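Local coordinates for DUF1254 domain-containing protein (Vibrio parahaemolyticus, PDB 3U07), which is of unknown function, a putatively secreted or periplasmic protein that combines DUF1254 and DUF1214 family regions, at residues A[326-338]-A[402-414]. The protein carries 2 engineered substitutions. Sequence-based numbering, arbitrary orientation.
Sequences QKLDGSKHDYVMR and PVPEKPFYAIMRF
Leu328, Asp329 and Gly330 meet Lys406, Pro407 and Phe408 in a buried contact between the loop before strand 334-340 and the start of strand 408-417, with the loop leading into it. It is a single beta bridge at one end of two sheets in the DUF1214 region. The backbones of Asp329 and Pro407 pair at the bridge. Two backbone bonds flank it: Phe408 N gives to Leu328 O at 3.1 Å, and Gly330 N gives to Lys406 O at 3.2 Å. Leu328 O is gripped twice, since Lys327 NZ also reaches it, in the carbonyl plane on a lone pair. That ammonium is further held by a salt bridge to Asp320 and a hydrogen bond to Asn355.

The Phe408 ring packs between Leu328 and Val403, with its edge toward Tyr335 and Gly330 N. Its CG lies between the backbone N and the carbonyl carbon (chi1 67°), which turns the ring toward Leu328 and Tyr335. Leu328 CB sits over the centre of one face in a CH-pi contact, 3.7 Å from the ring centroid. Val403 CG2 covers the opposite face near the rim. The Phe408 edge points at the Tyr335 face in an offset edge-to-face pair, planes at 80°. Tyr335 OH in turn accepts from Asp329 N at 3.0 Å.

Asp329 OD1 takes Ser331 N (3.0 Å) and Ser331 OG (2.6 Å) from the same face of its carboxylate. The first bond makes an Asx turn, which shapes the loop where Gly330 CA packs tightly on Val403 CG1. Asp329 OD2 lies alongside the Pro407 ring, 3.5 Å from Pro407 CG.

Farther along the two strands, the selenomethionines Met337 and Met412 meet, SE of Met337 4.3 Å from CE of Met412. Strand 334-340 runs between strands 382-388 and 432-434, whereas strand 408-417 lies between 315-319 and 347-354, so the contact joins two separate sheets.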
loop_
_atom_site.group_PDB
_atom_site.type_symbol
_atom_site.label_atom_id
_atom_site.label_comp_id
_atom_site.label_asym_id
_atom_site.label_seq_id
_atom_site.Cartn_x
_atom_site.Cartn_y
_atom_site.Cartn_z
ATOM N N GLN A 326 -4.182 -10.436 -28.285
ATOM C CA GLN A 326 -5.165 -11.445 -27.917
ATOM C C GLN A 326 -5.138 -11.606 -26.404
ATOM O O GLN A 326 -4.077 -11.507 -25.775
ATOM C CB GLN A 326 -4.846 -12.797 -28.565
ATOM C CG GLN A 326 -4.929 -12.818 -30.079
ATOM C CD GLN A 326 -4.661 -14.203 -30.650
ATOM O OE1 GLN A 326 -5.441 -14.714 -31.451
ATOM N NE2 GLN A 326 -3.553 -14.815 -30.235
ATOM N N LYS A 327 -6.303 -11.851 -25.822
ATOM C CA LYS A 327 -6.408 -12.039 -24.383
ATOM C C LYS A 327 -5.608 -13.268 -23.965
ATOM O O LYS A 327 -5.672 -14.305 -24.624
ATOM C CB LYS A 327 -7.875 -12.242 -23.992
ATOM C CG LYS A 327 -8.091 -12.475 -22.508
ATOM C CD LYS A 327 -7.948 -11.182 -21.730
ATOM C CE LYS A 327 -7.874 -11.457 -20.242
ATOM N NZ LYS A 327 -6.620 -12.185 -19.897
ATOM N N LEU A 328 -4.847 -13.150 -22.879
ATOM C CA LEU A 328 -4.071 -14.280 -22.369
ATOM C C LEU A 328 -5.079 -15.332 -21.918
ATOM O O LEU A 328 -5.995 -15.027 -21.147
ATOM C CB LEU A 328 -3.215 -13.848 -21.178
ATOM C CG LEU A 328 -2.092 -12.867 -21.510
ATOM C CD1 LEU A 328 -1.461 -12.362 -20.225
ATOM C CD2 LEU A 328 -1.067 -13.561 -22.408
ATOM N N ASP A 329 -4.905 -16.564 -22.385
ATOM C CA ASP A 329 -5.830 -17.650 -22.062
ATOM C C ASP A 329 -5.121 -18.992 -22.216
ATOM O O ASP A 329 -4.820 -19.417 -23.329
ATOM C CB ASP A 329 -7.021 -17.580 -23.021
ATOM C CG ASP A 329 -8.171 -18.475 -22.605
ATOM O OD1 ASP A 329 -7.918 -19.541 -22.011
ATOM O OD2 ASP A 329 -9.330 -18.112 -22.896
ATOM N N GLY A 330 -4.869 -19.664 -21.100
ATOM C CA GLY A 330 -4.177 -20.939 -21.143
ATOM C C GLY A 330 -4.864 -22.089 -21.857
ATOM O O GLY A 330 -4.229 -23.102 -22.137
ATOM N N SER A 331 -6.149 -21.953 -22.152
ATOM C CA SER A 331 -6.869 -23.023 -22.839
ATOM C C SER A 331 -6.658 -22.939 -24.349
ATOM O O SER A 331 -6.997 -23.866 -25.085
ATOM C CB SER A 331 -8.369 -22.943 -22.532
ATOM O OG SER A 331 -8.942 -21.747 -23.039
ATOM N N LYS A 332 -6.075 -21.832 -24.804
ATOM C CA LYS A 332 -5.856 -21.615 -26.229
ATOM C C LYS A 332 -4.415 -21.619 -26.711
ATOM O O LYS A 332 -4.161 -21.893 -27.880
ATOM C CB LYS A 332 -6.498 -20.295 -26.647
ATOM C CG LYS A 332 -7.971 -20.210 -26.321
ATOM C CD LYS A 332 -8.593 -18.949 -26.865
ATOM C CE LYS A 332 -10.081 -18.933 -26.567
ATOM N NZ LYS A 332 -10.745 -17.723 -27.117
ATOM N N HIS A 333 -3.471 -21.315 -25.829
ATOM C CA HIS A 333 -2.079 -21.265 -26.245
ATOM C C HIS A 333 -1.104 -21.576 -25.123
ATOM O O HIS A 333 -1.477 -21.724 -23.957
ATOM C CB HIS A 333 -1.718 -19.859 -26.743
ATOM C CG HIS A 333 -2.586 -19.338 -27.845
ATOM N ND1 HIS A 333 -2.400 -19.683 -29.168
ATOM C CD2 HIS A 333 -3.630 -18.474 -27.825
ATOM C CE1 HIS A 333 -3.291 -19.053 -29.914
ATOM N NE2 HIS A 333 -4.049 -18.314 -29.125
ATOM N N ASP A 334 0.157 -21.670 -25.526
ATOM C CA ASP A 334 1.282 -21.859 -24.633
ATOM C C ASP A 334 1.971 -20.509 -24.842
ATOM O O ASP A 334 1.900 -19.944 -25.935
ATOM C CB ASP A 334 2.183 -22.990 -25.118
ATOM C CG ASP A 334 1.882 -24.310 -24.437
ATOM O OD1 ASP A 334 0.778 -24.458 -23.872
ATOM O OD2 ASP A 334 2.755 -25.201 -24.475
ATOM N N TYR A 335 2.611 -19.966 -23.816
ATOM C CA TYR A 335 3.266 -18.677 -23.990
ATOM C C TYR A 335 4.708 -18.699 -23.527
ATOM O O TYR A 335 5.124 -19.587 -22.782
ATOM C CB TYR A 335 2.518 -17.587 -23.221
ATOM C CG TYR A 335 1.058 -17.456 -23.585
ATOM C CD1 TYR A 335 0.095 -18.290 -23.010
ATOM C CD2 TYR A 335 0.636 -16.496 -24.504
ATOM C CE1 TYR A 335 -1.258 -18.165 -23.346
ATOM C CE2 TYR A 335 -0.704 -16.366 -24.843
ATOM C CZ TYR A 335 -1.644 -17.200 -24.262
ATOM O OH TYR A 335 -2.971 -17.068 -24.607
ATOM N N VAL A 336 5.475 -17.720 -23.993
ATOM C CA VAL A 336 6.863 -17.601 -23.595
ATOM C C VAL A 336 7.204 -16.128 -23.371
ATOM O O VAL A 336 6.751 -15.243 -24.097
ATOM C CB VAL A 336 7.826 -18.236 -24.635
ATOM C CG1 VAL A 336 7.798 -17.462 -25.933
ATOM C CG2 VAL A 336 9.238 -18.289 -24.058
HETATM N N MSE A 337 8.002 -15.891 -22.338
HETATM C CA MSE A 337 8.433 -14.560 -21.940
HETATM C C MSE A 337 9.954 -14.602 -21.825
HETATM O O MSE A 337 10.488 -15.394 -21.056
HETATM C CB MSE A 337 7.840 -14.260 -20.571
HETATM C CG MSE A 337 7.309 -12.875 -20.355
HETATM SE SE MSE A 337 6.522 -12.788 -18.580
HETATM C CE MSE A 337 6.064 -14.624 -18.308
ATOM N N ARG A 338 10.653 -13.762 -22.577
ATOM C CA ARG A 338 12.110 -13.749 -22.503
ATOM C C ARG A 338 12.591 -12.309 -22.355
ATOM O O ARG A 338 12.284 -11.456 -23.188
ATOM C CB ARG A 338 12.699 -14.392 -23.754
ATOM C CG ARG A 338 14.210 -14.399 -23.810
ATOM C CD ARG A 338 14.665 -15.100 -25.078
ATOM N NE ARG A 338 15.894 -14.527 -25.618
ATOM C CZ ARG A 338 17.113 -14.792 -25.165
ATOM N NH1 ARG A 338 17.283 -15.635 -24.154
ATOM N NH2 ARG A 338 18.162 -14.205 -25.723
ATOM N N PRO A 402 3.180 -22.531 -14.525
ATOM C CA PRO A 402 1.850 -23.052 -14.843
ATOM C C PRO A 402 0.894 -21.905 -15.132
ATOM O O PRO A 402 1.010 -20.829 -14.552
ATOM C CB PRO A 402 1.462 -23.810 -13.572
ATOM C CG PRO A 402 2.775 -24.278 -13.047
ATOM C CD PRO A 402 3.633 -23.044 -13.220
ATOM N N VAL A 403 -0.046 -22.145 -16.032
ATOM C CA VAL A 403 -1.037 -21.152 -16.391
ATOM C C VAL A 403 -2.345 -21.935 -16.506
ATOM O O VAL A 403 -2.353 -23.065 -16.987
ATOM C CB VAL A 403 -0.614 -20.448 -17.706
ATOM C CG1 VAL A 403 -1.755 -20.394 -18.693
ATOM C CG2 VAL A 403 -0.101 -19.048 -17.373
ATOM N N PRO A 404 -3.466 -21.355 -16.044
ATOM C CA PRO A 404 -4.769 -22.027 -16.092
ATOM C C PRO A 404 -5.436 -22.150 -17.457
ATOM O O PRO A 404 -5.113 -21.418 -18.389
ATOM C CB PRO A 404 -5.604 -21.200 -15.129
ATOM C CG PRO A 404 -5.120 -19.821 -15.411
ATOM C CD PRO A 404 -3.607 -19.997 -15.486
ATOM N N GLU A 405 -6.378 -23.088 -17.544
ATOM C CA GLU A 405 -7.144 -23.347 -18.763
ATOM C C GLU A 405 -8.263 -22.315 -18.899
ATOM O O GLU A 405 -9.409 -22.662 -19.184
ATOM C CB GLU A 405 -7.769 -24.743 -18.708
ATOM C CG GLU A 405 -6.774 -25.882 -18.586
ATOM C CD GLU A 405 -6.550 -26.607 -19.895
ATOM O OE1 GLU A 405 -6.112 -25.962 -20.869
ATOM O OE2 GLU A 405 -6.817 -27.827 -19.949
ATOM N N LYS A 406 -7.925 -21.047 -18.696
ATOM C CA LYS A 406 -8.895 -19.963 -18.786
ATOM C C LYS A 406 -8.170 -18.632 -18.936
ATOM O O LYS A 406 -6.945 -18.582 -18.899
ATOM C CB LYS A 406 -9.756 -19.934 -17.522
ATOM C CG LYS A 406 -8.955 -19.912 -16.225
ATOM C CD LYS A 406 -9.812 -19.464 -15.046
ATOM C CE LYS A 406 -9.042 -19.552 -13.733
ATOM N NZ LYS A 406 -9.856 -19.080 -12.578
ATOM N N PRO A 407 -8.918 -17.536 -19.131
ATOM C CA PRO A 407 -8.242 -16.245 -19.268
ATOM C C PRO A 407 -7.475 -15.945 -17.980
ATOM O O PRO A 407 -7.974 -16.187 -16.881
ATOM C CB PRO A 407 -9.400 -15.277 -19.495
ATOM C CG PRO A 407 -10.386 -16.121 -20.253
ATOM C CD PRO A 407 -10.349 -17.418 -19.469
ATOM N N PHE A 408 -6.261 -15.427 -18.120
ATOM C CA PHE A 408 -5.435 -15.107 -16.967
ATOM C C PHE A 408 -4.660 -13.830 -17.233
ATOM O O PHE A 408 -4.620 -13.334 -18.360
ATOM C CB PHE A 408 -4.446 -16.246 -16.699
ATOM C CG PHE A 408 -3.398 -16.419 -17.781
ATOM C CD1 PHE A 408 -2.184 -15.740 -17.710
ATOM C CD2 PHE A 408 -3.633 -17.260 -18.872
ATOM C CE1 PHE A 408 -1.214 -15.897 -18.705
ATOM C CE2 PHE A 408 -2.673 -17.425 -19.872
ATOM C CZ PHE A 408 -1.461 -16.744 -19.789
ATOM N N TYR A 409 -4.074 -13.275 -16.180
ATOM C CA TYR A 409 -3.241 -12.097 -16.334
ATOM C C TYR A 409 -2.010 -12.318 -15.477
ATOM O O TYR A 409 -2.019 -13.138 -14.557
ATOM C CB TYR A 409 -3.965 -10.807 -15.935
ATOM C CG TYR A 409 -4.492 -10.749 -14.520
ATOM C CD1 TYR A 409 -5.731 -11.301 -14.194
ATOM C CD2 TYR A 409 -3.772 -10.099 -13.514
ATOM C CE1 TYR A 409 -6.243 -11.202 -12.904
ATOM C CE2 TYR A 409 -4.272 -9.996 -12.217
ATOM C CZ TYR A 409 -5.509 -10.549 -11.921
ATOM O OH TYR A 409 -6.018 -10.457 -10.646
ATOM N N ALA A 410 -0.940 -11.608 -15.798
ATOM C CA ALA A 410 0.296 -11.750 -15.057
ATOM C C ALA A 410 0.654 -10.426 -14.413
ATOM O O ALA A 410 0.524 -9.375 -15.033
ATOM C CB ALA A 410 1.422 -12.201 -15.998
ATOM N N ILE A 411 1.085 -10.490 -13.156
ATOM C CA ILE A 411 1.493 -9.302 -12.416
ATOM C C ILE A 411 2.984 -9.399 -12.118
ATOM O O ILE A 411 3.428 -10.343 -11.467
ATOM C CB ILE A 411 0.763 -9.185 -11.060
ATOM C CG1 ILE A 411 -0.723 -8.881 -11.274
ATOM C CG2 ILE A 411 1.440 -8.113 -10.206
ATOM C CD1 ILE A 411 -1.004 -7.518 -11.878
HETATM N N MSE A 412 3.761 -8.437 -12.604
HETATM C CA MSE A 412 5.191 -8.439 -12.334
HETATM C C MSE A 412 5.448 -7.434 -11.206
HETATM O O MSE A 412 4.943 -6.309 -11.231
HETATM C CB MSE A 412 5.983 -8.050 -13.584
HETATM C CG MSE A 412 7.484 -8.296 -13.457
HETATM SE SE MSE A 412 8.439 -8.147 -15.149
HETATM C CE MSE A 412 7.249 -9.215 -16.212
ATOM N N ARG A 413 6.212 -7.853 -10.205
ATOM C CA ARG A 413 6.514 -6.981 -9.077
ATOM C C ARG A 413 8.004 -6.672 -8.995
ATOM O O ARG A 413 8.848 -7.537 -9.238
ATOM C CB ARG A 413 6.013 -7.622 -7.777
ATOM C CG ARG A 413 4.491 -7.734 -7.720
ATOM C CD ARG A 413 4.005 -8.285 -6.393
ATOM N NE ARG A 413 2.553 -8.157 -6.258
ATOM C CZ ARG A 413 1.673 -9.078 -6.641
ATOM N NH1 ARG A 413 2.085 -10.213 -7.186
ATOM N NH2 ARG A 413 0.374 -8.860 -6.482
ATOM N N PHE A 414 8.318 -5.423 -8.670
ATOM C CA PHE A 414 9.705 -4.981 -8.574
ATOM C C PHE A 414 9.964 -4.355 -7.204
ATOM O O PHE A 414 9.302 -3.394 -6.808
ATOM C CB PHE A 414 10.011 -3.954 -9.670
ATOM C CG PHE A 414 9.525 -4.350 -11.040
ATOM C CD1 PHE A 414 8.182 -4.220 -11.382
ATOM C CD2 PHE A 414 10.417 -4.835 -11.998
ATOM C CE1 PHE A 414 7.729 -4.563 -12.657
ATOM C CE2 PHE A 414 9.976 -5.183 -13.282
ATOM C CZ PHE A 414 8.631 -5.046 -13.612
#